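Local coordinates for hemopexin fold protein CP4 (Vigna unguiculata, PDB 3OYO) that is a seed protein of the haemopexin fold that binds calcium in its central channel and whose precise role in the plant is not established, at residues Ile62-His67 / Asp116-Ala121; Ser169-Cys174 / Ala183-Gly188; Gln189-Ile194 / Arg210-Gly215. All coordinates share one frame; numbering follows the deposited sequence.

Contact 1 and contact 2 are buried near the centre of the chain, and contact 3 lies further out, partly exposed. Contacts 1 and 2 share the calcium ion, and the Ser120 hydroxyl of contact 1 bonds to the carbonyl of Ile171 in contact 2. Contact 1 joins the inner strands of two different sheets through the metal, a water and apolar packing. Contacts 2 and 3 pair neighbouring strands of one sheet, so backbone hydrogen bonds dominate. Contact 2 holds strand 182-187 and contact 3 holds strand 190-195, which follow each other in the chain and are neighbours in the sheet. Lysine and aspartate groups add polar bonds in contact 2. In contact 3 a tyrosine ring packs against an arginine stem and a short helix.

Contact 1. Residues Ile62-His67 / Asp116-Ala121; sequences IDCSFH and DSIDSA. With CA (calcium ion), chain C.
Cys64 lays its thiol over the backbone of Ser120, with SG 3.4 Å from Ser120 C. The sulfur sits anti to the backbone N (chi1 176°), which carries it across to the other segment. There it also meets two apolar groups. The CG2 branch of Ile118 comes within 3.6 Å of Cys64 SG, and the Ala121 methyl touches the sulfur as well. Two residues on, the Phe66 ring takes up the same methyl. Its CD1 lies 3.6 Å from Ala121 CB, and the approach is oblique. The Phe66 ring also meets that of Tyr74 in its own sheet. The two segments belong to the innermost strands of adjacent blades in the four-bladed beta-propeller of the haemopexin fold. These strands line the central channel, where the calcium ion binds. Asp63 O holds the metal at 2.5 Å and Asp119 O at 2.4 Å. The two carbonyl oxygens are thus drawn to 3.0 Å from each other, and the cation probably offsets their mutual repulsion. Asn5 and Asp172 supply further backbone oxygens to the same ion. The Asp63 carboxylate has two roles. Its OD1 reaches the other segment through a water, accepting from it at 2.9 Å, and that water in turn accepts from Ile118 N at 3.0 Å. Its OD2 turns back to Gly78 N. Asp119 forms a classic beta bulge with Ser120 opposite Phe133, and its OD2 is bonded to Gly135 N.

Contact 2. Residues Ser169-Cys174 / Ala183-Gly188; sequences SGIDAC and AYLFKG. With CA (calcium ion), chain C.
Lys187 reaches along the 169-174 segment and gives its ammonium to the carbonyl of Gly170, with NZ 2.9 Å from Gly170 O. CG already lies beside that oxygen, and the bends at chi2 and chi4 fold the rest of the chain so that CE and NZ stay close to it. The donor stands above the carbonyl plane, 46° out of it. NZ also bonds to Glu166 O and to a water that meets the hydroxyl of Ser169. A methionine in place of Lys187 would probably leave the Gly170 carbonyl and this water without their ammonium partner. Asp172 turns its carboxylate to the end of the other strand. Its OD2 accepts from Gly188 N at 2.7 Å, in a nearly straight bond of 172°. Asp172 CG stands beside its own backbone N and anti to the carbonyl carbon (chi1 -74°), which swings the carboxylate toward Gly188. Asp172 O binds the calcium ion. A classic beta bulge sets two residues, Asp172 and Ala173, opposite the single Phe186. Phe186 N donates to Ala173 O at 2.6 Å. Phe186 O accepts from Ala173 N at 3.2 Å and, weakly, from Asp172 N. The Phe186 ring turns its edge to Ala173 O. On the other face of the sheet, Leu185 spreads its two methyls. CD2 packs on Cys174 CB at 3.8 Å, and CD1 meets Ile171 CD1 at 4.0 Å. The hairpin forms the inner half of a propeller blade. Strand 190-195 continues the sheet beyond strand 182-187, while Ile171 and Cys174 pack against Phe133 of strand 129-134 in the neighbouring blade.

Contact 3. Residues Gln189-Ile194 / Arg210-Gly215; sequences QNYVRI and RPILDG
The outer hairpin of a beta-propeller blade pairs strand 190-195 with strand 205-211, and the latter runs straight into the short helix 212-215. Tyr191 and Arg210 form an antiparallel hydrogen-bonded pair. Tyr191 N donates to Arg210 O at 2.9 Å, and Arg210 N returns a bond to Tyr191 O at 3.0 Å. At the turn into the helix, Ile212 N gives a straight bond to Gln189 O (2.8 Å, 170°), in the carbonyl plane. A water also donates to Gln189 O and accepts from Leu213 N, so it joins the residue just ahead of strand 190-195 to the first turn of the helix. Pro211 is the N-cap residue, and its carbonyl accepts from both Asp214 N and Gly215 N. Tyr191 has CG between its backbone N and carbonyl carbon (chi1 88°), which lays the ring toward the helix. Its CE1 lies 3.8 Å from Arg210 CB, at the base of an extended arginine chain. Tyr191 CB packs on Ile212 CG1 at 4.0 Å. Trp216 meets the tyrosine ring edge-to-face. Gly215 has no side chain to obstruct the phenol, and Tyr191 OH comes within 3.4 Å of Gly215 CA.

Contact 1. Residues Ile62-His67 / Asp116-Ala121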
loop_
_atom_site.group_PDB
_atom_site.type_symbol
_atom_site.label_atom_id
_atom_site.label_comp_id
_atom_site.label_asym_id
_atom_site.label_seq_id
_atom_site.Cartn_x
_atom_site.Cartn_y
_atom_site.Cartn_z
ATOM N N ILE A 62 -4.075 2.644 9.705
ATOM C CA ILE A 62 -3.810 2.961 8.308
ATOM C C ILE A 62 -4.488 1.931 7.396
ATOM O O ILE A 62 -4.273 0.715 7.557
ATOM C CB ILE A 62 -2.264 3.024 8.086
ATOM C CG1 ILE A 62 -1.660 4.214 8.879
ATOM C CG2 ILE A 62 -1.880 3.004 6.570
ATOM C CD1 ILE A 62 -0.123 4.147 9.008
ATOM N N ASP A 63 -5.304 2.421 6.454
ATOM C CA ASP A 63 -6.032 1.531 5.524
ATOM C C ASP A 63 -5.499 1.650 4.078
ATOM O O ASP A 63 -6.077 1.113 3.168
ATOM C CB ASP A 63 -7.541 1.861 5.554
ATOM C CG ASP A 63 -7.848 3.290 5.117
ATOM O OD1 ASP A 63 -6.966 4.007 4.563
ATOM O OD2 ASP A 63 -9.014 3.724 5.306
ATOM N N CYS A 64 -4.401 2.385 3.875
ATOM C CA CYS A 64 -3.824 2.544 2.543
ATOM C C CYS A 64 -2.559 3.321 2.719
ATOM O O CYS A 64 -2.492 4.173 3.574
ATOM C CB CYS A 64 -4.787 3.267 1.562
ATOM S SG CYS A 64 -4.094 3.599 -0.076
ATOM N N SER A 65 -1.536 3.025 1.934
ATOM C CA SER A 65 -0.259 3.720 2.022
ATOM C C SER A 65 0.598 3.393 0.788
ATOM O O SER A 65 0.422 2.394 0.149
ATOM C CB SER A 65 0.506 3.312 3.302
ATOM O OG SER A 65 0.652 1.908 3.317
ATOM N N PHE A 66 1.502 4.272 0.441
ATOM C CA PHE A 66 2.457 3.990 -0.608
ATOM C C PHE A 66 3.783 4.695 -0.328
ATOM O O PHE A 66 3.841 5.745 0.296
ATOM C CB PHE A 66 1.935 4.305 -2.033
ATOM C CG PHE A 66 1.474 5.739 -2.238
ATOM C CD1 PHE A 66 0.132 6.082 -2.053
ATOM C CD2 PHE A 66 2.380 6.750 -2.667
ATOM C CE1 PHE A 66 -0.315 7.394 -2.280
ATOM C CE2 PHE A 66 1.941 8.067 -2.900
ATOM C CZ PHE A 66 0.575 8.382 -2.725
ATOM N N HIS A 67 4.842 4.058 -0.796
ATOM C CA HIS A 67 6.190 4.575 -0.699
ATOM C C HIS A 67 6.351 5.635 -1.778
ATOM O O HIS A 67 5.851 5.473 -2.925
ATOM C CB HIS A 67 7.161 3.394 -0.932
ATOM C CG HIS A 67 8.556 3.794 -1.273
ATOM N ND1 HIS A 67 8.907 4.292 -2.509
ATOM C CD2 HIS A 67 9.704 3.718 -0.558
ATOM C CE1 HIS A 67 10.198 4.544 -2.532
ATOM N NE2 HIS A 67 10.709 4.200 -1.363
ATOM N N ASP A 116 -13.387 10.037 -0.540
ATOM C CA ASP A 116 -13.834 9.512 0.775
ATOM C C ASP A 116 -12.938 8.454 1.424
ATOM O O ASP A 116 -13.000 8.245 2.643
ATOM C CB ASP A 116 -15.288 9.047 0.718
ATOM C CG ASP A 116 -16.254 10.206 0.496
ATOM O OD1 ASP A 116 -16.076 11.294 1.119
ATOM O OD2 ASP A 116 -17.187 10.037 -0.321
ATOM N N SER A 117 -12.099 7.809 0.610
ATOM C CA SER A 117 -11.147 6.805 1.059
ATOM C C SER A 117 -10.524 6.131 -0.171
ATOM O O SER A 117 -11.071 6.172 -1.273
ATOM C CB SER A 117 -11.819 5.731 1.938
ATOM O OG SER A 117 -12.636 4.849 1.148
ATOM N N ILE A 118 -9.381 5.494 0.042
ATOM C CA ILE A 118 -8.649 4.756 -0.976
ATOM C C ILE A 118 -8.333 3.366 -0.447
ATOM O O ILE A 118 -7.755 3.231 0.633
ATOM C CB ILE A 118 -7.310 5.475 -1.348
ATOM C CG1 ILE A 118 -7.681 6.858 -1.904
ATOM C CG2 ILE A 118 -6.576 4.636 -2.433
ATOM C CD1 ILE A 118 -6.553 7.761 -2.390
ATOM N N ASP A 119 -8.755 2.339 -1.188
ATOM C CA ASP A 119 -8.507 0.957 -0.754
ATOM C C ASP A 119 -7.026 0.610 -0.598
ATOM O O ASP A 119 -6.644 0.081 0.409
ATOM C CB ASP A 119 -9.125 -0.017 -1.733
ATOM C CG ASP A 119 -10.635 0.005 -1.673
ATOM O OD1 ASP A 119 -11.188 0.548 -0.701
ATOM O OD2 ASP A 119 -11.257 -0.483 -2.605
ATOM N N SER A 120 -6.209 0.870 -1.627
ATOM C CA SER A 120 -4.789 0.524 -1.544
ATOM C C SER A 120 -4.079 1.323 -2.659
ATOM O O SER A 120 -4.717 2.088 -3.381
ATOM C CB SER A 120 -4.565 -1.006 -1.746
ATOM O OG SER A 120 -5.224 -1.400 -2.940
ATOM N N ALA A 121 -2.770 1.164 -2.754
ATOM C CA ALA A 121 -1.952 1.915 -3.743
ATOM C C ALA A 121 -0.514 1.365 -3.715
ATOM O O ALA A 121 -0.038 0.905 -2.665
ATOM C CB ALA A 121 -1.952 3.425 -3.360
HETATM CA CA CA C . -6.949 -1.103 2.515
HETATM O O HOH W 1 -8.454 5.879 2.863
#

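Contact 2. Residues Ser169-Cys174 / Ala183-Gly188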
loop_
_atom_site.group_PDB
_atom_site.type_symbol
_atom_site.label_atom_id
_atom_site.label_comp_id
_atom_site.label_asym_id
_atom_site.label_seq_id
_atom_site.Cartn_x
_atom_site.Cartn_y
_atom_site.Cartn_z
ATOM N N SER A 169 -12.659 -6.640 -8.535
ATOM C CA SER A 169 -13.540 -5.646 -7.915
ATOM C C SER A 169 -12.907 -4.934 -6.698
ATOM O O SER A 169 -13.602 -4.311 -5.905
ATOM C CB SER A 169 -14.884 -6.236 -7.559
ATOM O OG SER A 169 -14.700 -7.142 -6.504
ATOM N N GLY A 170 -11.596 -5.045 -6.555
ATOM C CA GLY A 170 -10.950 -4.398 -5.436
ATOM C C GLY A 170 -9.702 -5.061 -4.936
ATOM O O GLY A 170 -9.513 -6.287 -5.063
ATOM N N ILE A 171 -8.843 -4.223 -4.344
ATOM C CA ILE A 171 -7.567 -4.655 -3.801
ATOM C C ILE A 171 -7.444 -4.069 -2.379
ATOM O O ILE A 171 -7.370 -2.837 -2.218
ATOM C CB ILE A 171 -6.343 -4.169 -4.696
ATOM C CG1 ILE A 171 -6.492 -4.702 -6.131
ATOM C CG2 ILE A 171 -4.995 -4.631 -4.103
ATOM C CD1 ILE A 171 -5.498 -4.213 -7.189
ATOM N N ASP A 172 -7.376 -4.944 -1.373
ATOM C CA ASP A 172 -7.246 -4.512 0.003
ATOM C C ASP A 172 -5.919 -3.871 0.348
ATOM O O ASP A 172 -5.874 -2.992 1.181
ATOM C CB ASP A 172 -7.528 -5.651 0.982
ATOM C CG ASP A 172 -8.984 -5.987 1.066
ATOM O OD1 ASP A 172 -9.827 -5.070 1.095
ATOM O OD2 ASP A 172 -9.318 -7.175 1.133
ATOM N N ALA A 173 -4.823 -4.339 -0.231
ATOM C CA ALA A 173 -3.531 -3.755 0.057
ATOM C C ALA A 173 -2.574 -4.194 -1.013
ATOM O O ALA A 173 -2.855 -5.185 -1.716
ATOM C CB ALA A 173 -2.997 -4.160 1.466
ATOM N N CYS A 174 -1.460 -3.469 -1.144
ATOM C CA CYS A 174 -0.429 -3.821 -2.126
ATOM C C CYS A 174 0.781 -2.977 -1.870
ATOM O O CYS A 174 0.677 -1.982 -1.170
ATOM C CB CYS A 174 -0.923 -3.599 -3.565
ATOM S SG CYS A 174 -1.769 -2.058 -3.914
ATOM N N ALA A 183 5.164 -6.358 -7.823
ATOM C CA ALA A 183 4.329 -5.814 -6.776
ATOM C C ALA A 183 3.524 -6.971 -6.194
ATOM O O ALA A 183 3.340 -8.014 -6.835
ATOM C CB ALA A 183 3.394 -4.691 -7.320
ATOM N N TYR A 184 3.043 -6.797 -4.977
ATOM C CA TYR A 184 2.214 -7.805 -4.351
ATOM C C TYR A 184 0.867 -7.178 -4.105
ATOM O O TYR A 184 0.806 -6.026 -3.637
ATOM C CB TYR A 184 2.851 -8.241 -3.014
ATOM C CG TYR A 184 4.139 -9.005 -3.196
ATOM C CD1 TYR A 184 4.122 -10.361 -3.546
ATOM C CD2 TYR A 184 5.385 -8.371 -3.042
ATOM C CE1 TYR A 184 5.330 -11.070 -3.687
ATOM C CE2 TYR A 184 6.583 -9.084 -3.189
ATOM C CZ TYR A 184 6.534 -10.427 -3.510
ATOM O OH TYR A 184 7.713 -11.118 -3.692
ATOM N N LEU A 185 -0.195 -7.922 -4.414
ATOM C CA LEU A 185 -1.579 -7.464 -4.222
ATOM C C LEU A 185 -2.226 -8.338 -3.162
ATOM O O LEU A 185 -1.987 -9.550 -3.144
ATOM C CB LEU A 185 -2.396 -7.551 -5.534
ATOM C CG LEU A 185 -1.801 -7.053 -6.864
ATOM C CD1 LEU A 185 -2.889 -7.097 -7.964
ATOM C CD2 LEU A 185 -1.166 -5.649 -6.726
ATOM N N PHE A 186 -3.034 -7.748 -2.288
ATOM C CA PHE A 186 -3.638 -8.519 -1.171
ATOM C C PHE A 186 -5.153 -8.278 -1.220
ATOM O O PHE A 186 -5.602 -7.152 -1.461
ATOM C CB PHE A 186 -3.068 -8.074 0.188
ATOM C CG PHE A 186 -1.590 -8.306 0.346
ATOM C CD1 PHE A 186 -1.100 -9.519 0.866
ATOM C CD2 PHE A 186 -0.676 -7.321 -0.020
ATOM C CE1 PHE A 186 0.271 -9.719 1.022
ATOM C CE2 PHE A 186 0.690 -7.520 0.132
ATOM C CZ PHE A 186 1.168 -8.721 0.659
ATOM N N LYS A 187 -5.934 -9.352 -1.087
ATOM C CA LYS A 187 -7.397 -9.265 -1.100
ATOM C C LYS A 187 -7.948 -10.292 -0.107
ATOM O O LYS A 187 -7.644 -11.482 -0.203
ATOM C CB LYS A 187 -7.934 -9.549 -2.499
ATOM C CG LYS A 187 -9.030 -8.650 -2.923
ATOM C CD LYS A 187 -10.311 -8.827 -2.129
ATOM C CE LYS A 187 -11.459 -7.918 -2.598
ATOM N NZ LYS A 187 -11.672 -7.940 -4.084
ATOM N N GLY A 188 -8.700 -9.830 0.879
ATOM C CA GLY A 188 -9.190 -10.705 1.967
ATOM C C GLY A 188 -8.067 -11.454 2.664
ATOM O O GLY A 188 -7.244 -10.839 3.352
HETATM CA CA CA C . -6.949 -1.103 2.515
HETATM O O HOH W 2 -14.186 -6.350 -4.086
#

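Contact 3. Residues Gln189-Ile194 / Arg210-Gly215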
loop_
_atom_site.group_PDB
_atom_site.type_symbol
_atom_site.label_atom_id
_atom_site.label_comp_id
_atom_site.label_asym_id
_atom_site.label_seq_id
_atom_site.Cartn_x
_atom_site.Cartn_y
_atom_site.Cartn_z
ATOM N N GLN A 189 -8.025 -12.773 2.454
ATOM C CA GLN A 189 -7.048 -13.680 3.033
ATOM C C GLN A 189 -5.969 -14.088 2.019
ATOM O O GLN A 189 -4.995 -14.743 2.387
ATOM C CB GLN A 189 -7.738 -14.978 3.465
ATOM C CG GLN A 189 -8.797 -14.835 4.518
ATOM C CD GLN A 189 -9.417 -16.193 4.922
ATOM O OE1 GLN A 189 -10.312 -16.246 5.760
ATOM N NE2 GLN A 189 -8.930 -17.284 4.325
ATOM N N ASN A 190 -6.162 -13.700 0.760
ATOM C CA ASN A 190 -5.282 -14.089 -0.329
ATOM C C ASN A 190 -4.378 -12.977 -0.872
ATOM O O ASN A 190 -4.569 -11.798 -0.549
ATOM C CB ASN A 190 -6.164 -14.629 -1.475
ATOM C CG ASN A 190 -6.972 -15.833 -1.029
ATOM O OD1 ASN A 190 -6.396 -16.814 -0.546
ATOM N ND2 ASN A 190 -8.285 -15.770 -1.165
ATOM N N TYR A 191 -3.384 -13.378 -1.677
ATOM C CA TYR A 191 -2.466 -12.439 -2.300
ATOM C C TYR A 191 -1.940 -13.069 -3.599
ATOM O O TYR A 191 -2.062 -14.285 -3.826
ATOM C CB TYR A 191 -1.298 -12.052 -1.350
ATOM C CG TYR A 191 -0.112 -13.007 -1.452
ATOM C CD1 TYR A 191 -0.198 -14.310 -0.963
ATOM C CD2 TYR A 191 1.083 -12.600 -2.048
ATOM C CE1 TYR A 191 0.858 -15.195 -1.102
ATOM C CE2 TYR A 191 2.164 -13.489 -2.183
ATOM C CZ TYR A 191 2.025 -14.784 -1.711
ATOM O OH TYR A 191 3.071 -15.657 -1.861
ATOM N N VAL A 192 -1.356 -12.217 -4.434
ATOM C CA VAL A 192 -0.750 -12.672 -5.638
ATOM C C VAL A 192 0.399 -11.728 -5.983
ATOM O O VAL A 192 0.409 -10.555 -5.584
ATOM C CB VAL A 192 -1.776 -12.687 -6.824
ATOM C CG1 VAL A 192 -2.092 -11.290 -7.267
ATOM C CG2 VAL A 192 -1.250 -13.528 -8.002
ATOM N N ARG A 193 1.327 -12.244 -6.769
ATOM C CA ARG A 193 2.454 -11.474 -7.269
ATOM C C ARG A 193 2.211 -11.082 -8.720
ATOM O O ARG A 193 1.634 -11.854 -9.501
ATOM C CB ARG A 193 3.752 -12.301 -7.161
ATOM C CG ARG A 193 5.001 -11.566 -7.628
ATOM C CD ARG A 193 6.283 -12.351 -7.299
ATOM N NE ARG A 193 6.288 -13.704 -7.829
ATOM C CZ ARG A 193 6.947 -14.097 -8.914
ATOM N NH1 ARG A 193 7.661 -13.238 -9.654
ATOM N NH2 ARG A 193 6.884 -15.359 -9.262
ATOM N N ILE A 194 2.662 -9.867 -9.061
ATOM C CA ILE A 194 2.584 -9.331 -10.426
ATOM C C ILE A 194 3.894 -8.715 -10.951
ATOM O O ILE A 194 4.770 -8.260 -10.187
ATOM C CB ILE A 194 1.459 -8.261 -10.601
ATOM C CG1 ILE A 194 1.778 -6.956 -9.843
ATOM C CG2 ILE A 194 0.090 -8.873 -10.324
ATOM C CD1 ILE A 194 0.876 -5.737 -10.252
ATOM N N ARG A 210 -2.695 -17.250 -3.839
ATOM C CA ARG A 210 -2.365 -18.104 -2.688
ATOM C C ARG A 210 -2.845 -17.476 -1.382
ATOM O O ARG A 210 -3.043 -16.262 -1.313
ATOM C CB ARG A 210 -0.849 -18.271 -2.554
ATOM C CG ARG A 210 -0.256 -19.165 -3.573
ATOM C CD ARG A 210 1.242 -19.021 -3.583
ATOM N NE ARG A 210 1.780 -19.810 -4.687
ATOM C CZ ARG A 210 3.044 -19.798 -5.101
ATOM N NH1 ARG A 210 3.935 -19.006 -4.509
ATOM N NH2 ARG A 210 3.410 -20.573 -6.127
ATOM N N PRO A 211 -3.065 -18.305 -0.355
ATOM C CA PRO A 211 -3.438 -17.756 0.933
ATOM C C PRO A 211 -2.236 -17.035 1.517
ATOM O O PRO A 211 -1.110 -17.508 1.419
ATOM C CB PRO A 211 -3.809 -18.997 1.748
ATOM C CG PRO A 211 -4.195 -20.050 0.706
ATOM C CD PRO A 211 -3.153 -19.785 -0.357
ATOM N N ILE A 212 -2.491 -15.876 2.105
ATOM C CA ILE A 212 -1.435 -15.054 2.695
ATOM C C ILE A 212 -0.570 -15.840 3.706
ATOM O O ILE A 212 0.676 -15.736 3.743
ATOM C CB ILE A 212 -2.055 -13.798 3.385
ATOM C CG1 ILE A 212 -2.651 -12.861 2.325
ATOM C CG2 ILE A 212 -1.011 -13.065 4.207
ATOM C CD1 ILE A 212 -3.578 -11.686 2.911
ATOM N N LEU A 213 -1.237 -16.606 4.546
ATOM C CA LEU A 213 -0.559 -17.361 5.580
ATOM C C LEU A 213 0.276 -18.492 5.039
ATOM O O LEU A 213 1.043 -19.064 5.782
ATOM C CB LEU A 213 -1.566 -17.870 6.621
ATOM C CG LEU A 213 -2.305 -16.756 7.402
ATOM C CD1 LEU A 213 -3.322 -17.388 8.322
ATOM C CD2 LEU A 213 -1.362 -15.890 8.148
ATOM N N ASP A 214 0.188 -18.769 3.744
ATOM C CA ASP A 214 1.059 -19.757 3.110
ATOM C C ASP A 214 2.215 -19.122 2.380
ATOM O O ASP A 214 3.300 -19.702 2.303
ATOM C CB ASP A 214 0.263 -20.636 2.123
ATOM C CG ASP A 214 -0.681 -21.555 2.825
ATOM O OD1 ASP A 214 -0.334 -22.035 3.915
ATOM O OD2 ASP A 214 -1.783 -21.795 2.320
ATOM N N GLY A 215 1.995 -17.945 1.821
ATOM C CA GLY A 215 3.064 -17.233 1.145
ATOM C C GLY A 215 3.955 -16.508 2.123
ATOM O O GLY A 215 5.117 -16.314 1.848
HETATM O O HOH W 3 -4.046 -16.728 4.477
#